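Local coordinates for endoglucanase (Fervidobacterium pennivorans DSM 9078, PDB 6KDD), which probably hydrolyses beta-1,4-glucosidic bonds in cellulose-type glucans as a family 5 endoglucanase, at residues L30-F34 / E35-G39; N143-A146 / Q147-A151. One frame throughout, in Å; residues are numbered along the deposited sequence.

Interaction 1. Residues L30-F34 / E35-G39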
ATOM      1  N   LEU A  30       3.914  -1.022  11.745  1.00 18.14           N
ATOM      2  CA  LEU A  30       5.103  -1.870  11.637  1.00 16.72           C
ATOM      3  C   LEU A  30       6.119  -1.291  10.659  1.00 16.21           C
ATOM      4  O   LEU A  30       7.221  -1.843  10.569  1.00 17.38           O
ATOM      5  CB  LEU A  30       4.759  -3.313  11.194  1.00 16.62           C
ATOM      6  CG  LEU A  30       4.063  -4.178  12.271  1.00 18.96           C
ATOM      7  CD1 LEU A  30       3.477  -5.416  11.630  1.00 19.51           C
ATOM      8  CD2 LEU A  30       5.100  -4.601  13.323  1.00 16.89           C
ATOM      9  N   GLU A  31       5.784  -0.182   9.966  1.00 17.25           N
ATOM     10  CA  GLU A  31       6.733   0.443   9.046  1.00 18.35           C
ATOM     11  C   GLU A  31       7.493   1.590   9.727  1.00 19.37           C
ATOM     12  O   GLU A  31       8.304   2.273   9.078  1.00 19.64           O
ATOM     13  CB  GLU A  31       6.009   0.882   7.756  1.00 18.67           C
ATOM     14  CG  GLU A  31       5.244   2.221   7.855  1.00 15.51           C
ATOM     15  CD  GLU A  31       3.920   2.271   8.608  1.00 20.60           C
ATOM     16  OE1 GLU A  31       3.672   1.383   9.472  1.00 20.90           O
ATOM     17  OE2 GLU A  31       3.103   3.198   8.305  1.00 20.74           O
ATOM     18  N   ALA A  32       7.220   1.800  11.021  1.00 19.89           N
ATOM     19  CA  ALA A  32       7.981   2.752  11.834  1.00 19.53           C
ATOM     20  C   ALA A  32       9.307   2.078  12.190  1.00 20.11           C
ATOM     21  O   ALA A  32       9.474   0.883  11.911  1.00 18.76           O
ATOM     22  CB  ALA A  32       7.195   3.068  13.083  1.00 19.85           C
ATOM     23  N   PRO A  33      10.320   2.762  12.781  1.00 24.10           N
ATOM     24  CA  PRO A  33      11.585   2.084  13.112  1.00 21.36           C
ATOM     25  C   PRO A  33      11.366   0.932  14.092  1.00 22.38           C
ATOM     26  O   PRO A  33      12.087  -0.066  14.043  1.00 22.99           O
ATOM     27  CB  PRO A  33      12.450   3.236  13.715  1.00 24.66           C
ATOM     28  CG  PRO A  33      11.891   4.475  13.044  1.00 24.80           C
ATOM     29  CD  PRO A  33      10.380   4.215  13.071  1.00 24.89           C
ATOM     30  N   PHE A  34      10.336   1.038  14.939  1.00 21.26           N
ATOM     31  CA  PHE A  34       9.831  -0.122  15.671  1.00 21.11           C
ATOM     32  C   PHE A  34       8.338   0.075  15.869  1.00 20.65           C
ATOM     33  O   PHE A  34       7.847   1.210  15.845  1.00 20.38           O
ATOM     34  CB  PHE A  34      10.527  -0.298  17.046  1.00 23.99           C
ATOM     35  CG  PHE A  34      10.481   0.927  17.941  1.00 22.40           C
ATOM     36  CD1 PHE A  34       9.393   1.167  18.779  1.00 20.27           C
ATOM     37  CD2 PHE A  34      11.547   1.826  17.976  1.00 21.87           C
ATOM     38  CE1 PHE A  34       9.348   2.278  19.600  1.00 21.33           C
ATOM     39  CE2 PHE A  34      11.486   2.954  18.796  1.00 19.26           C
ATOM     40  CZ  PHE A  34      10.411   3.167  19.625  1.00 19.73           C
ATOM     41  N   GLU A  35       7.636  -1.005  16.202  1.00 20.88           N
ATOM     42  CA  GLU A  35       6.173  -0.929  16.333  1.00 20.69           C
ATOM     43  C   GLU A  35       5.755  -0.070  17.518  1.00 20.04           C
ATOM     44  O   GLU A  35       6.162  -0.307  18.664  1.00 22.36           O
ATOM     45  CB  GLU A  35       5.545  -2.326  16.494  1.00 22.80           C
ATOM     46  CG  GLU A  35       4.044  -2.324  16.207  1.00 24.40           C
ATOM     47  CD  GLU A  35       3.329  -3.673  16.369  1.00 26.26           C
ATOM     48  OE1 GLU A  35       4.010  -4.687  16.705  1.00 22.71           O
ATOM     49  OE2 GLU A  35       2.106  -3.711  16.129  1.00 24.21           O
ATOM     50  N   GLY A  36       4.894   0.910  17.242  1.00 20.12           N
ATOM     51  CA  GLY A  36       4.363   1.826  18.254  1.00 18.82           C
ATOM     52  C   GLY A  36       5.081   3.183  18.248  1.00 20.59           C
ATOM     53  O   GLY A  36       4.548   4.152  18.749  1.00 22.45           O
ATOM     54  N   ALA A  37       6.284   3.268  17.675  1.00 20.51           N
ATOM     55  CA  ALA A  37       7.004   4.532  17.623  1.00 19.18           C
ATOM     56  C   ALA A  37       6.160   5.624  16.962  1.00 24.88           C
ATOM     57  O   ALA A  37       6.328   6.803  17.297  1.00 22.13           O
ATOM     58  CB  ALA A  37       8.299   4.347  16.877  1.00 19.94           C
ATOM     59  N   TRP A  38       5.299   5.251  15.982  1.00 19.81           N
ATOM     60  CA  TRP A  38       4.591   6.276  15.226  1.00 21.53           C
ATOM     61  C   TRP A  38       3.124   6.291  15.637  1.00 22.16           C
ATOM     62  O   TRP A  38       2.319   6.859  14.931  1.00 21.16           O
ATOM     63  CB  TRP A  38       4.742   6.067  13.708  1.00 20.80           C
ATOM     64  CG  TRP A  38       6.093   6.406  13.168  1.00 21.13           C
ATOM     65  CD1 TRP A  38       7.143   6.957  13.846  1.00 24.06           C
ATOM     66  CD2 TRP A  38       6.523   6.272  11.811  1.00 22.55           C
ATOM     67  NE1 TRP A  38       8.198   7.158  13.012  1.00 20.98           N
ATOM     68  CE2 TRP A  38       7.851   6.756  11.755  1.00 23.54           C
ATOM     69  CE3 TRP A  38       5.922   5.765  10.647  1.00 19.05           C
ATOM     70  CZ2 TRP A  38       8.572   6.792  10.564  1.00 23.07           C
ATOM     71  CZ3 TRP A  38       6.646   5.818   9.471  1.00 21.78           C
ATOM     72  CH2 TRP A  38       7.941   6.324   9.425  1.00 22.58           C
ATOM     73  N   GLY A  39       2.774   5.623  16.738  1.00 20.23           N
ATOM     74  CA  GLY A  39       1.501   5.931  17.373  1.00 25.05           C
ATOM     75  C   GLY A  39       0.538   4.744  17.343  1.00 24.95           C
ATOM     76  O   GLY A  39      -0.470   4.782  18.042  1.00 25.74           O
TER
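Phe-34 and Ala-37 close a type II beta turn through a bond from Ala-37 N to Phe-34 O of 3.2 Å, reasonably straight at 158°, and a type I turn from Gly-36 to Gly-39 overlaps it. Gly-36 takes a positive phi of 100°, a backbone shape that suits glycine. The Phe-34 ring folds back over this turn, because CG sits between the backbone N and the carbonyl carbon (chi1 54°); Ala-37 CB lies over one ring face, 3.7 Å from its centroid, a CH-pi contact. All this belongs to the long loop that follows the first strand of the TIM barrel, 22-25, and leads to helix 45-53. A second CH-pi contact puts Ala-32 CB over the Trp-38 indole, 3.7 Å from the centroid of the five-membered ring. Pro-33 CD meets the indole obliquely, 3.7 Å from Trp-38 NE1. Glu-31 O, 3.9 Å from Trp-38 CZ3, accepts hydrogen bonds from Arg-63 and His-104. Before the turn, Leu-30 CD2 rests 3.6 Å from Glu-35 OE1, on an extended side chain whose carboxylate forms a salt bridge with Arg-83 and accepts a bond from Ile-42 N.

Interaction 2. Residues N143-A146 / Q147-A151; sequences NEPA and QNLTA
The Asn-Glu-Pro sequence just beyond the C-terminal end of barrel strand 137-140 is the signature of family 5 glycosidases, in which this glutamate is the acid/base catalyst; Glu-144 probably has that role here. Its backbone N bonds to Asp-177, its OE2 to His-203 ND1, and Asn-143 ND2 reaches Glu-260, consistent with a catalytic centre. Directly after this motif the chain reverses in a type II' beta turn from Ala-146 to Leu-149, with Gln-147 at a phi of 61°. The closing bond, Leu-149 N to Ala-146 O, spans 3.0 Å but is weak, bent to 124°. Leu-149 is also the centre of an inverse gamma turn, in which Thr-150 N gives a weak bond to Asn-148 O. Across the turn the apolar contact is Pro-145 CB with Leu-149 CD2 at 3.7 Å; CG of the leucine is anti to its backbone N (chi1 -173°), which carries the branch back to the proline. Both side chains pack on Trp-154 of helix 151-168. A water donates to Leu-149 O at 2.9 Å and more weakly to Pro-145 O, bridging the two carbonyls. Thr-150 is the N-cap of that helix, its OG1 accepting from Lys-153 N, and Asn-148 ND2 bonds to Gln-110 O. With the closing bonds of both turns weak, the path from catalytic motif to helix probably relies also on the water bridge, the proline-leucine contact and polar partners beyond the turn.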
ATOM      1  N   ASN A 143       7.348  -0.690  -1.285  1.00 22.01           N
ATOM      2  CA  ASN A 143       6.474   0.481  -1.227  1.00 21.36           C
ATOM      3  C   ASN A 143       7.180   1.684  -1.878  1.00 20.64           C
ATOM      4  O   ASN A 143       8.274   2.022  -1.478  1.00 23.17           O
ATOM      5  CB  ASN A 143       6.157   0.839   0.237  1.00 19.51           C
ATOM      6  CG  ASN A 143       5.316   2.099   0.370  1.00 19.89           C
ATOM      7  OD1 ASN A 143       5.806   3.134   0.839  1.00 21.79           O
ATOM      8  ND2 ASN A 143       4.080   2.035  -0.075  1.00 16.04           N
ATOM      9  N   GLU A 144       6.555   2.287  -2.897  1.00 21.44           N
ATOM     10  CA  GLU A 144       6.926   3.624  -3.377  1.00 21.02           C
ATOM     11  C   GLU A 144       8.426   3.721  -3.662  1.00 21.64           C
ATOM     12  O   GLU A 144       9.146   4.458  -3.003  1.00 24.37           O
ATOM     13  CB  GLU A 144       6.534   4.675  -2.331  1.00 20.69           C
ATOM     14  CG  GLU A 144       5.033   4.846  -2.288  1.00 19.14           C
ATOM     15  CD  GLU A 144       4.612   5.964  -1.338  1.00 23.05           C
ATOM     16  OE1 GLU A 144       5.474   6.664  -0.818  1.00 28.17           O
ATOM     17  OE2 GLU A 144       3.421   6.151  -1.193  1.00 25.84           O
ATOM     18  N   PRO A 145       8.935   3.002  -4.678  1.00 25.84           N
ATOM     19  CA  PRO A 145      10.291   3.269  -5.190  1.00 24.68           C
ATOM     20  C   PRO A 145      10.376   4.743  -5.604  1.00 24.23           C
ATOM     21  O   PRO A 145       9.446   5.288  -6.180  1.00 27.35           O
ATOM     22  CB  PRO A 145      10.361   2.372  -6.448  1.00 27.20           C
ATOM     23  CG  PRO A 145       9.304   1.284  -6.229  1.00 30.44           C
ATOM     24  CD  PRO A 145       8.192   1.993  -5.460  1.00 23.69           C
ATOM     25  N   ALA A 146      11.464   5.387  -5.231  1.00 23.40           N
ATOM     26  CA  ALA A 146      11.638   6.803  -5.481  1.00 28.48           C
ATOM     27  C   ALA A 146      13.087   7.153  -5.190  1.00 28.42           C
ATOM     28  O   ALA A 146      13.904   6.274  -4.887  1.00 30.29           O
ATOM     29  CB  ALA A 146      10.683   7.612  -4.628  1.00 26.78           C
ATOM     30  N   GLN A 147      13.409   8.455  -5.313  1.00 27.52           N
ATOM     31  CA  GLN A 147      14.753   8.918  -5.047  1.00 27.27           C
ATOM     32  C   GLN A 147      15.718   8.227  -6.018  1.00 26.89           C
ATOM     33  O   GLN A 147      15.475   8.241  -7.222  1.00 31.98           O
ATOM     34  CB  GLN A 147      15.088   8.808  -3.560  1.00 28.67           C
ATOM     35  CG  GLN A 147      14.185   9.700  -2.716  1.00 32.83           C
ATOM     36  CD  GLN A 147      14.704   9.870  -1.312  1.00 36.67           C
ATOM     37  OE1 GLN A 147      15.593   9.168  -0.863  1.00 46.47           O
ATOM     38  NE2 GLN A 147      14.148  10.826  -0.600  1.00 43.43           N
ATOM     39  N   ASN A 148      16.792   7.636  -5.504  1.00 30.67           N
ATOM     40  CA  ASN A 148      17.777   7.024  -6.400  1.00 37.22           C
ATOM     41  C   ASN A 148      17.310   5.687  -6.959  1.00 40.16           C
ATOM     42  O   ASN A 148      17.835   5.204  -7.970  1.00 33.76           O
ATOM     43  CB  ASN A 148      19.157   6.927  -5.773  1.00 34.67           C
ATOM     44  CG  ASN A 148      19.885   8.250  -5.867  1.00 37.70           C
ATOM     45  OD1 ASN A 148      19.703   8.986  -6.842  1.00 37.20           O
ATOM     46  ND2 ASN A 148      20.698   8.563  -4.876  1.00 31.99           N
ATOM     47  N   LEU A 149      16.320   5.081  -6.299  1.00 37.24           N
ATOM     48  CA  LEU A 149      15.652   3.941  -6.895  1.00 35.73           C
ATOM     49  C   LEU A 149      14.740   4.454  -8.000  1.00 37.68           C
ATOM     50  O   LEU A 149      13.512   4.502  -7.840  1.00 34.72           O
ATOM     51  CB  LEU A 149      14.927   3.102  -5.825  1.00 33.19           C
ATOM     52  CG  LEU A 149      14.327   1.773  -6.297  1.00 36.55           C
ATOM     53  CD1 LEU A 149      15.390   0.850  -6.924  1.00 32.88           C
ATOM     54  CD2 LEU A 149      13.617   1.076  -5.142  1.00 34.83           C
ATOM     55  N   THR A 150      15.372   4.791  -9.151  1.00 33.98           N
ATOM     56  CA  THR A 150      14.696   5.331 -10.316  1.00 30.89           C
ATOM     57  C   THR A 150      13.892   4.260 -11.031  1.00 29.32           C
ATOM     58  O   THR A 150      14.045   3.066 -10.758  1.00 37.50           O
ATOM     59  CB  THR A 150      15.712   5.949 -11.285  1.00 35.44           C
ATOM     60  OG1 THR A 150      16.498   4.870 -11.798  1.00 37.98           O
ATOM     61  CG2 THR A 150      16.581   6.973 -10.599  1.00 31.88           C
ATOM     62  N   ALA A 151      13.041   4.699 -11.959  1.00 30.55           N
ATOM     63  CA  ALA A 151      12.210   3.797 -12.739  1.00 35.25           C
ATOM     64  C   ALA A 151      13.083   2.735 -13.405  1.00 40.76           C
ATOM     65  O   ALA A 151      12.721   1.553 -13.450  1.00 34.09           O
ATOM     66  CB  ALA A 151      11.430   4.568 -13.773  1.00 33.58           C
TER
HETATM   67  O   HOH W   1      11.375   6.108  -8.902  1.00 29.84           O

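In the fold
Both interactions are local turns in loops leading from a barrel strand to the next helix: interaction 1 after strand 22-25, interaction 2 after strand 137-140. They share no element and do not touch; their centres are 22 Å apart and their nearest atoms about 7 Å. Interaction 1 is partly buried and largely aromatic, with exposed rings covered by alanine methyls and its two glutamates, one buried and one partly exposed, held by backbone N-H groups and, for Glu-35, by Arg-83 of helix 78-93. Interaction 2 is mostly buried, with one apolar pair, a water and a helix cap. His-104, which meets Trp-38, follows strand 97-101, so interaction 1 reaches past its own strand, whereas 143-151 runs into helix 151-168.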